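Local coordinates for protein PTS system glucose-specific EIIA component (PDB 2GPR) that relays phosphoryl groups from phospho-HPr to the EIIB domain in the phosphoenolpyruvate-dependent phosphotransferase system that imports and phosphorylates glucose, at residues A[36-41]-A[126-131]; A[46-51]-A[104-109]; A[63-68]-A[75-80]. All coordinates share one frame; numbering follows the deposited sequence.

Contacts 1 and 3 belong to one large antiparallel sheet, in which strands 124-130 and 74-78 are neighbours; the centres of contacts 1 and 3 lie about 9 Å apart, and Ile127 O approaches Leu76 N to 2.6 Å, a probable hydrogen bond. Contact 2 is part of a smaller sheet facing this one. Its Val108 CG1 meets Phe65 CE2 of contact 3 at 3.5 Å, and Phe47 CD2 meets Ile79 CG1 at 3.7 Å. Contacts 1 and 2 do not touch, their centres being about 15 Å apart. Contact 3 carries His78, probably the phosphorylated histidine, and His63, probably important for phospho-donor activity; the Ile127 side chain is about 6 Å from that of His78, and the Val108 side chain about 8 Å from that of His63.

Contact 1 of 3, residues A[36-41]-A[126-131]; sequences DGFAIN and IIFTNN
Two antiparallel strands, 36-41 and 126-128, pair here inside the large sheet of the IIA domain, their axes 4.6 Å apart at closest approach. At the hydrogen-bonded pair Phe38-Ile126, Ile126 N gives a nearly straight bond of 2.8 Å to Phe38 O, while Phe38 N returns one of 3.0 Å to Ile126 O. This pairing puts both side chains on one face of the sheet, and Phe38 CG, standing between its own backbone N and carbonyl carbon (chi1 50°), brings the ring over toward Ile126. Ile126 CB lies over one ring face in a CH-pi contact, 4.0 Å from the centroid and displaced toward the rim; its CG1 reaches Phe38 CE2 at 3.6 Å. Beyond, Phe128 turns the edge of its ring to Gly37 CA (CE1 to CA 4.0 Å). Gly37 CA in turn makes a CA-H...O contact of 3.3 Å with Ile126 O. Strand 149-153 covers this face through Val150 and Ala151 against Phe38 and Leu153 against Phe128. The pairing thus leaves the polar work to backbone amides and carbonyls, while the large side chains of Phe38, Ile126 and Phe128 turn an apolar face to the interior.

Contact 2 of 3, residues A[46-51]-A[104-109]; sequences DFHAPV and GDKLVT
His48 and Lys106 meet beside a classic beta bulge in the small antiparallel sheet, where strand 46-48 runs antiparallel to strand 106-109. Leu107 and Val108 both face Phe47: Phe47 O takes a straight bond from Leu107 N and a weak one from Val108 N, and the register shifts by one residue before His48. The imidazole of His48 receives the aliphatic part of Lys106 over one face. Lys106 CG, anti to its own amide nitrogen (chi1 -162°), lies 4.2 Å from the ring centroid in a CH-pi contact, 25° off the normal and toward the rim; Lys106 CB touches CD2 of the ring at 3.8 Å. The lysine chain then bends at chi3 and passes Asp46, with Lys106 CD 3.9 Å from Asp46 CB. The ammonium and carboxylate remain apart, so this is a meeting of methylenes, not a salt bridge; the lysine also makes a cation-pi contact with Phe94. Phe47 and Val108 share one face of the sheet and Asp46 and Thr109 the other. Phe47 and Leu107 both pack on Leu77, so the small sheet covers the large one with apolar side chains. The ring of His48 is also fixed by ND1, which is hydrogen-bonded to Pro13 O. Next to it, Leu107 sets its CG against the backbone of Ala49, 3.7 Å from Ala49 N, and its CD2 meets Ala49 CB at 4.1 Å.

Contact 3 of 3, residues A[63-68]-A[75-80]; sequences HAFGIQ and ILLHIG
Backbone hydrogen bonds join segments 63-68 and 75-80, whose strands 64-68 and 74-78 are the two arms of a beta hairpin. Phe65 pairs with Leu77 through Phe65 N to Leu77 O (2.7 Å) and Leu77 N to Phe65 O (3.1 Å); Ile67 and Ile75 repeat the reciprocal pattern. Past the end of the paired strands, Ile79 N bonds to His63 O at 2.9 Å, tying the loop residues that flank Ala64 and His78. Apolar contacts fill the face turned toward the small sheet: Ile79 CD1 touches the edge of the Phe65 ring, close to its plane and 3.9 Å from CE2, while Leu77 CD1 approaches CD2 of that ring obliquely at 4.2 Å. An aromatic contact lies at the end of the hairpin. His63 directs its ring edge toward the face of His78 in an offset edge-to-face pair, planes at 82°. His78 extends anti to its backbone N (chi1 -177°), and its NE2 lies 4.2 Å from His63 CD2. Its ND1 makes a weak hydrogen bond to Gly80 O. Phe59 and Phe29 flank His63 and His78, respectively. This is the paired-histidine active site of glucose-type IIA domains, in which His78 probably carries the phosphoryl group on NE2 and His63 probably supports its donation.

Contact 1 of 3, residues A[36-41]-A[126-131]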
loop_
_atom_site.group_PDB
_atom_site.type_symbol
_atom_site.label_atom_id
_atom_site.label_comp_id
_atom_site.label_asym_id
_atom_site.label_seq_id
_atom_site.Cartn_x
_atom_site.Cartn_y
_atom_site.Cartn_z
ATOM N N ASP A 36 -6.461 -6.462 -7.367
ATOM C CA ASP A 36 -5.430 -5.979 -8.298
ATOM C C ASP A 36 -4.686 -4.822 -7.717
ATOM O O ASP A 36 -4.973 -4.429 -6.602
ATOM C CB ASP A 36 -6.041 -5.549 -9.650
ATOM C CG ASP A 36 -5.145 -5.812 -10.839
ATOM O OD1 ASP A 36 -3.864 -5.583 -10.587
ATOM O OD2 ASP A 36 -5.565 -6.237 -11.910
ATOM N N GLY A 37 -3.715 -4.306 -8.468
ATOM C CA GLY A 37 -2.882 -3.157 -8.043
ATOM C C GLY A 37 -1.440 -3.389 -8.411
ATOM O O GLY A 37 -1.143 -3.983 -9.417
ATOM N N PHE A 38 -0.543 -3.007 -7.561
ATOM C CA PHE A 38 0.871 -3.206 -7.839
ATOM C C PHE A 38 1.710 -3.370 -6.542
ATOM O O PHE A 38 1.197 -3.705 -5.496
ATOM C CB PHE A 38 1.393 -2.081 -8.656
ATOM C CG PHE A 38 0.974 -0.807 -7.993
ATOM C CD1 PHE A 38 -0.299 -0.286 -8.196
ATOM C CD2 PHE A 38 1.821 -0.148 -7.111
ATOM C CE1 PHE A 38 -0.733 0.873 -7.568
ATOM C CE2 PHE A 38 1.412 1.028 -6.471
ATOM C CZ PHE A 38 0.131 1.532 -6.692
ATOM N N ALA A 39 3.010 -3.172 -6.609
ATOM C CA ALA A 39 3.848 -3.335 -5.441
ATOM C C ALA A 39 5.007 -2.335 -5.422
ATOM O O ALA A 39 5.197 -1.496 -6.286
ATOM C CB ALA A 39 4.345 -4.776 -5.290
ATOM N N ILE A 40 5.752 -2.417 -4.402
ATOM C CA ILE A 40 6.789 -1.516 -4.252
ATOM C C ILE A 40 7.949 -2.148 -3.555
ATOM O O ILE A 40 7.794 -2.936 -2.618
ATOM C CB ILE A 40 6.332 -0.146 -3.652
ATOM C CG1 ILE A 40 7.347 0.982 -3.976
ATOM C CG2 ILE A 40 6.052 -0.176 -2.139
ATOM C CD1 ILE A 40 6.845 2.396 -3.622
ATOM N N ASN A 41 9.124 -1.847 -4.139
ATOM C CA ASN A 41 10.423 -2.171 -3.606
ATOM C C ASN A 41 10.843 -0.974 -2.759
ATOM O O ASN A 41 11.360 0.053 -3.298
ATOM C CB ASN A 41 11.442 -2.436 -4.691
ATOM C CG ASN A 41 12.071 -3.731 -4.400
ATOM O OD1 ASN A 41 12.413 -3.997 -3.239
ATOM N ND2 ASN A 41 11.960 -4.638 -5.365
ATOM N N ILE A 126 0.281 -3.176 -2.934
ATOM C CA ILE A 126 -0.773 -2.161 -2.904
ATOM C C ILE A 126 -1.971 -2.705 -3.675
ATOM O O ILE A 126 -1.992 -2.700 -4.920
ATOM C CB ILE A 126 -0.333 -0.837 -3.587
ATOM C CG1 ILE A 126 1.051 -0.376 -3.155
ATOM C CG2 ILE A 126 -1.352 0.267 -3.324
ATOM C CD1 ILE A 126 1.177 -0.242 -1.646
ATOM N N ILE A 127 -2.968 -3.214 -2.991
ATOM C CA ILE A 127 -4.058 -3.758 -3.764
ATOM C C ILE A 127 -5.346 -3.128 -3.455
ATOM O O ILE A 127 -5.605 -2.732 -2.351
ATOM C CB ILE A 127 -4.203 -5.257 -3.560
ATOM C CG1 ILE A 127 -4.029 -5.598 -2.097
ATOM C CG2 ILE A 127 -3.205 -6.082 -4.381
ATOM C CD1 ILE A 127 -4.883 -6.813 -1.745
ATOM N N PHE A 128 -6.166 -3.047 -4.449
ATOM C CA PHE A 128 -7.490 -2.552 -4.247
ATOM C C PHE A 128 -8.349 -3.755 -3.928
ATOM O O PHE A 128 -8.584 -4.668 -4.804
ATOM C CB PHE A 128 -8.054 -1.790 -5.449
ATOM C CG PHE A 128 -7.137 -0.709 -5.918
ATOM C CD1 PHE A 128 -5.965 -1.040 -6.593
ATOM C CD2 PHE A 128 -7.416 0.630 -5.655
ATOM C CE1 PHE A 128 -5.065 -0.043 -6.968
ATOM C CE2 PHE A 128 -6.566 1.640 -6.103
ATOM C CZ PHE A 128 -5.368 1.297 -6.728
ATOM N N THR A 129 -8.702 -3.807 -2.624
ATOM C CA THR A 129 -9.515 -4.861 -2.113
ATOM C C THR A 129 -10.984 -4.633 -2.475
ATOM O O THR A 129 -11.819 -5.511 -2.399
ATOM C CB THR A 129 -9.249 -5.095 -0.621
ATOM O OG1 THR A 129 -8.530 -6.343 -0.481
ATOM C CG2 THR A 129 -10.574 -5.086 0.193
ATOM N N ASN A 130 -11.264 -3.432 -2.937
ATOM C CA ASN A 130 -12.576 -3.093 -3.344
ATOM C C ASN A 130 -12.583 -1.825 -4.201
ATOM O O ASN A 130 -12.120 -0.773 -3.800
ATOM C CB ASN A 130 -13.487 -3.042 -2.138
ATOM C CG ASN A 130 -14.842 -2.449 -2.460
ATOM O OD1 ASN A 130 -15.536 -1.908 -1.573
ATOM N ND2 ASN A 130 -15.234 -2.518 -3.708
ATOM N N ASN A 131 -13.167 -1.910 -5.378
ATOM C CA ASN A 131 -13.217 -0.756 -6.269
ATOM C C ASN A 131 -14.557 -0.345 -6.845
ATOM O O ASN A 131 -15.161 0.615 -6.413
ATOM C CB ASN A 131 -12.198 -0.859 -7.409
ATOM C CG ASN A 131 -12.305 -2.161 -8.181
ATOM O OD1 ASN A 131 -13.326 -2.846 -8.217
ATOM N ND2 ASN A 131 -11.193 -2.545 -8.749
#

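Contact 2 of 3, residues A[46-51]-A[104-109]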
loop_
_atom_site.group_PDB
_atom_site.type_symbol
_atom_site.label_atom_id
_atom_site.label_comp_id
_atom_site.label_asym_id
_atom_site.label_seq_id
_atom_site.Cartn_x
_atom_site.Cartn_y
_atom_site.Cartn_z
ATOM N N ASP A 46 9.891 4.758 5.903
ATOM C CA ASP A 46 8.598 5.347 6.117
ATOM C C ASP A 46 7.553 4.990 5.045
ATOM O O ASP A 46 7.756 5.104 3.845
ATOM C CB ASP A 46 8.702 6.824 6.454
ATOM C CG ASP A 46 9.856 7.087 7.431
ATOM O OD1 ASP A 46 9.989 6.151 8.347
ATOM O OD2 ASP A 46 10.573 8.085 7.400
ATOM N N PHE A 47 6.446 4.452 5.497
ATOM C CA PHE A 47 5.399 4.131 4.615
ATOM C C PHE A 47 4.312 5.112 4.936
ATOM O O PHE A 47 4.043 5.343 6.124
ATOM C CB PHE A 47 4.950 2.689 4.769
ATOM C CG PHE A 47 5.934 1.716 4.215
ATOM C CD1 PHE A 47 7.142 1.501 4.870
ATOM C CD2 PHE A 47 5.651 1.010 3.045
ATOM C CE1 PHE A 47 8.062 0.603 4.341
ATOM C CE2 PHE A 47 6.564 0.110 2.492
ATOM C CZ PHE A 47 7.794 -0.046 3.129
ATOM N N HIS A 48 3.767 5.761 3.878
ATOM C CA HIS A 48 2.781 6.798 4.034
ATOM C C HIS A 48 1.499 6.375 3.410
ATOM O O HIS A 48 1.488 5.513 2.593
ATOM C CB HIS A 48 3.240 8.114 3.357
ATOM C CG HIS A 48 4.362 8.816 4.058
ATOM N ND1 HIS A 48 5.676 8.447 3.867
ATOM C CD2 HIS A 48 4.351 9.805 4.995
ATOM C CE1 HIS A 48 6.426 9.229 4.658
ATOM N NE2 HIS A 48 5.657 10.057 5.345
ATOM N N ALA A 49 0.423 7.030 3.749
ATOM C CA ALA A 49 -0.821 6.751 3.133
ATOM C C ALA A 49 -0.835 7.133 1.623
ATOM O O ALA A 49 -0.501 8.252 1.205
ATOM C CB ALA A 49 -1.918 7.470 3.911
ATOM N N PRO A 50 -1.306 6.206 0.814
ATOM C CA PRO A 50 -1.437 6.358 -0.640
ATOM C C PRO A 50 -2.615 7.201 -1.071
ATOM O O PRO A 50 -2.647 7.709 -2.167
ATOM C CB PRO A 50 -1.657 4.948 -1.164
ATOM C CG PRO A 50 -1.576 3.966 0.034
ATOM C CD PRO A 50 -1.239 4.782 1.261
ATOM N N VAL A 51 -3.615 7.283 -0.210
ATOM C CA VAL A 51 -4.834 8.063 -0.401
ATOM C C VAL A 51 -5.384 8.534 0.944
ATOM O O VAL A 51 -4.856 8.262 2.055
ATOM C CB VAL A 51 -5.926 7.305 -1.150
ATOM C CG1 VAL A 51 -5.423 6.793 -2.491
ATOM C CG2 VAL A 51 -6.395 6.140 -0.270
ATOM N N GLY A 104 -0.333 10.648 1.982
ATOM C CA GLY A 104 0.972 11.187 2.307
ATOM C C GLY A 104 1.237 11.212 3.841
ATOM O O GLY A 104 2.321 11.546 4.285
ATOM N N ASP A 105 0.231 10.887 4.677
ATOM C CA ASP A 105 0.487 10.825 6.136
ATOM C C ASP A 105 1.326 9.601 6.410
ATOM O O ASP A 105 1.304 8.655 5.642
ATOM C CB ASP A 105 -0.745 10.700 7.014
ATOM C CG ASP A 105 -1.532 11.939 7.087
ATOM O OD1 ASP A 105 -0.846 12.988 6.748
ATOM O OD2 ASP A 105 -2.701 11.941 7.357
ATOM N N LYS A 106 2.102 9.633 7.481
ATOM C CA LYS A 106 2.937 8.527 7.764
ATOM C C LYS A 106 2.132 7.440 8.410
ATOM O O LYS A 106 1.346 7.726 9.316
ATOM C CB LYS A 106 4.083 8.951 8.637
ATOM C CG LYS A 106 5.199 7.936 8.609
ATOM C CD LYS A 106 6.476 8.436 9.253
ATOM C CE LYS A 106 6.231 9.357 10.423
ATOM N NZ LYS A 106 7.447 10.105 10.815
ATOM N N LEU A 107 2.304 6.178 8.015
ATOM C CA LEU A 107 1.548 5.163 8.718
ATOM C C LEU A 107 2.419 4.524 9.766
ATOM O O LEU A 107 2.088 4.465 10.962
ATOM C CB LEU A 107 0.954 4.133 7.775
ATOM C CG LEU A 107 0.101 4.822 6.743
ATOM C CD1 LEU A 107 -0.333 3.839 5.676
ATOM C CD2 LEU A 107 -1.095 5.502 7.416
ATOM N N VAL A 108 3.580 4.092 9.304
ATOM C CA VAL A 108 4.482 3.421 10.180
ATOM C C VAL A 108 5.952 3.537 9.715
ATOM O O VAL A 108 6.269 3.966 8.591
ATOM C CB VAL A 108 4.047 1.964 10.237
ATOM C CG1 VAL A 108 4.173 1.446 8.838
ATOM C CG2 VAL A 108 4.855 1.104 11.215
ATOM N N THR A 109 6.843 3.140 10.613
ATOM C CA THR A 109 8.231 3.109 10.297
ATOM C C THR A 109 8.735 1.685 10.480
ATOM O O THR A 109 8.548 1.066 11.538
ATOM C CB THR A 109 9.048 4.164 11.065
ATOM O OG1 THR A 109 8.321 5.381 11.081
ATOM C CG2 THR A 109 10.455 4.347 10.432
#

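Contact 3 of 3, residues A[63-68]-A[75-80]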
loop_
_atom_site.group_PDB
_atom_site.type_symbol
_atom_site.label_atom_id
_atom_site.label_comp_id
_atom_site.label_asym_id
_atom_site.label_seq_id
_atom_site.Cartn_x
_atom_site.Cartn_y
_atom_site.Cartn_z
ATOM N N HIS A 63 1.685 -4.500 10.208
ATOM C CA HIS A 63 2.325 -4.851 8.945
ATOM C C HIS A 63 1.455 -4.574 7.722
ATOM O O HIS A 63 1.922 -4.743 6.586
ATOM C CB HIS A 63 2.704 -6.350 8.952
ATOM C CG HIS A 63 1.445 -7.173 8.999
ATOM N ND1 HIS A 63 0.549 -7.082 10.069
ATOM C CD2 HIS A 63 0.898 -8.028 8.087
ATOM C CE1 HIS A 63 -0.490 -7.892 9.802
ATOM N NE2 HIS A 63 -0.303 -8.492 8.628
ATOM N N ALA A 64 0.183 -4.229 7.963
ATOM C CA ALA A 64 -0.727 -4.010 6.865
ATOM C C ALA A 64 -1.743 -2.895 7.177
ATOM O O ALA A 64 -2.228 -2.806 8.274
ATOM C CB ALA A 64 -1.367 -5.330 6.531
ATOM N N PHE A 65 -2.040 -2.000 6.226
ATOM C CA PHE A 65 -2.927 -0.925 6.528
ATOM C C PHE A 65 -4.016 -0.845 5.514
ATOM O O PHE A 65 -3.710 -0.735 4.362
ATOM C CB PHE A 65 -2.110 0.380 6.540
ATOM C CG PHE A 65 -1.064 0.355 7.618
ATOM C CD1 PHE A 65 -1.404 0.727 8.918
ATOM C CD2 PHE A 65 0.206 -0.184 7.407
ATOM C CE1 PHE A 65 -0.481 0.651 9.970
ATOM C CE2 PHE A 65 1.149 -0.247 8.442
ATOM C CZ PHE A 65 0.811 0.178 9.727
ATOM N N GLY A 66 -5.266 -0.855 5.954
ATOM C CA GLY A 66 -6.427 -0.774 5.088
ATOM C C GLY A 66 -7.114 0.595 5.142
ATOM O O GLY A 66 -7.506 1.116 6.198
ATOM N N ILE A 67 -7.253 1.204 3.968
ATOM C CA ILE A 67 -7.819 2.531 3.895
ATOM C C ILE A 67 -9.009 2.500 3.019
ATOM O O ILE A 67 -9.008 1.907 1.941
ATOM C CB ILE A 67 -6.791 3.620 3.469
ATOM C CG1 ILE A 67 -5.691 3.810 4.543
ATOM C CG2 ILE A 67 -7.513 4.954 3.240
ATOM C CD1 ILE A 67 -4.286 4.048 4.020
ATOM N N GLN A 68 -10.049 3.083 3.513
ATOM C CA GLN A 68 -11.270 3.128 2.776
ATOM C C GLN A 68 -11.584 4.587 2.515
ATOM O O GLN A 68 -11.639 5.384 3.436
ATOM C CB GLN A 68 -12.379 2.311 3.534
ATOM C CG GLN A 68 -13.848 2.414 3.052
ATOM C CD GLN A 68 -14.846 2.236 4.212
ATOM O OE1 GLN A 68 -15.207 3.214 4.925
ATOM N NE2 GLN A 68 -15.243 0.977 4.458
ATOM N N ILE A 75 -8.275 0.192 -0.467
ATOM C CA ILE A 75 -7.010 -0.191 -0.915
ATOM C C ILE A 75 -6.154 -0.687 0.243
ATOM O O ILE A 75 -6.096 -0.096 1.330
ATOM C CB ILE A 75 -6.440 0.989 -1.631
ATOM C CG1 ILE A 75 -4.992 0.795 -1.943
ATOM C CG2 ILE A 75 -6.597 2.241 -0.808
ATOM C CD1 ILE A 75 -4.218 2.058 -1.602
ATOM N N LEU A 76 -5.499 -1.806 0.036
ATOM C CA LEU A 76 -4.619 -2.360 1.040
ATOM C C LEU A 76 -3.101 -2.171 0.756
ATOM O O LEU A 76 -2.584 -2.483 -0.325
ATOM C CB LEU A 76 -5.013 -3.829 1.319
ATOM C CG LEU A 76 -4.153 -4.579 2.317
ATOM C CD1 LEU A 76 -4.799 -4.539 3.689
ATOM C CD2 LEU A 76 -4.091 -6.034 1.875
ATOM N N LEU A 77 -2.397 -1.632 1.750
ATOM C CA LEU A 77 -0.951 -1.484 1.799
ATOM C C LEU A 77 -0.470 -2.607 2.731
ATOM O O LEU A 77 -0.927 -2.725 3.863
ATOM C CB LEU A 77 -0.545 -0.126 2.436
ATOM C CG LEU A 77 0.892 0.377 2.245
ATOM C CD1 LEU A 77 1.437 0.945 3.542
ATOM C CD2 LEU A 77 1.876 -0.564 1.531
ATOM N N HIS A 78 0.426 -3.442 2.244
ATOM C CA HIS A 78 0.896 -4.551 2.968
ATOM C C HIS A 78 2.375 -4.616 2.887
ATOM O O HIS A 78 2.884 -4.904 1.822
ATOM C CB HIS A 78 0.286 -5.751 2.314
ATOM C CG HIS A 78 0.631 -7.024 2.994
ATOM N ND1 HIS A 78 1.939 -7.499 2.986
ATOM C CD2 HIS A 78 -0.170 -7.942 3.618
ATOM C CE1 HIS A 78 1.907 -8.674 3.590
ATOM N NE2 HIS A 78 0.669 -8.961 4.001
ATOM N N ILE A 79 3.071 -4.247 3.985
ATOM C CA ILE A 79 4.494 -4.216 3.956
ATOM C C ILE A 79 5.090 -5.583 3.879
ATOM O O ILE A 79 4.816 -6.416 4.730
ATOM C CB ILE A 79 5.126 -3.418 5.069
ATOM C CG1 ILE A 79 4.639 -1.982 4.987
ATOM C CG2 ILE A 79 6.671 -3.469 4.915
ATOM C CD1 ILE A 79 3.295 -1.782 5.636
ATOM N N GLY A 80 5.956 -5.795 2.858
ATOM C CA GLY A 80 6.654 -7.064 2.631
ATOM C C GLY A 80 5.714 -8.268 2.507
ATOM O O GLY A 80 4.563 -8.171 2.128
#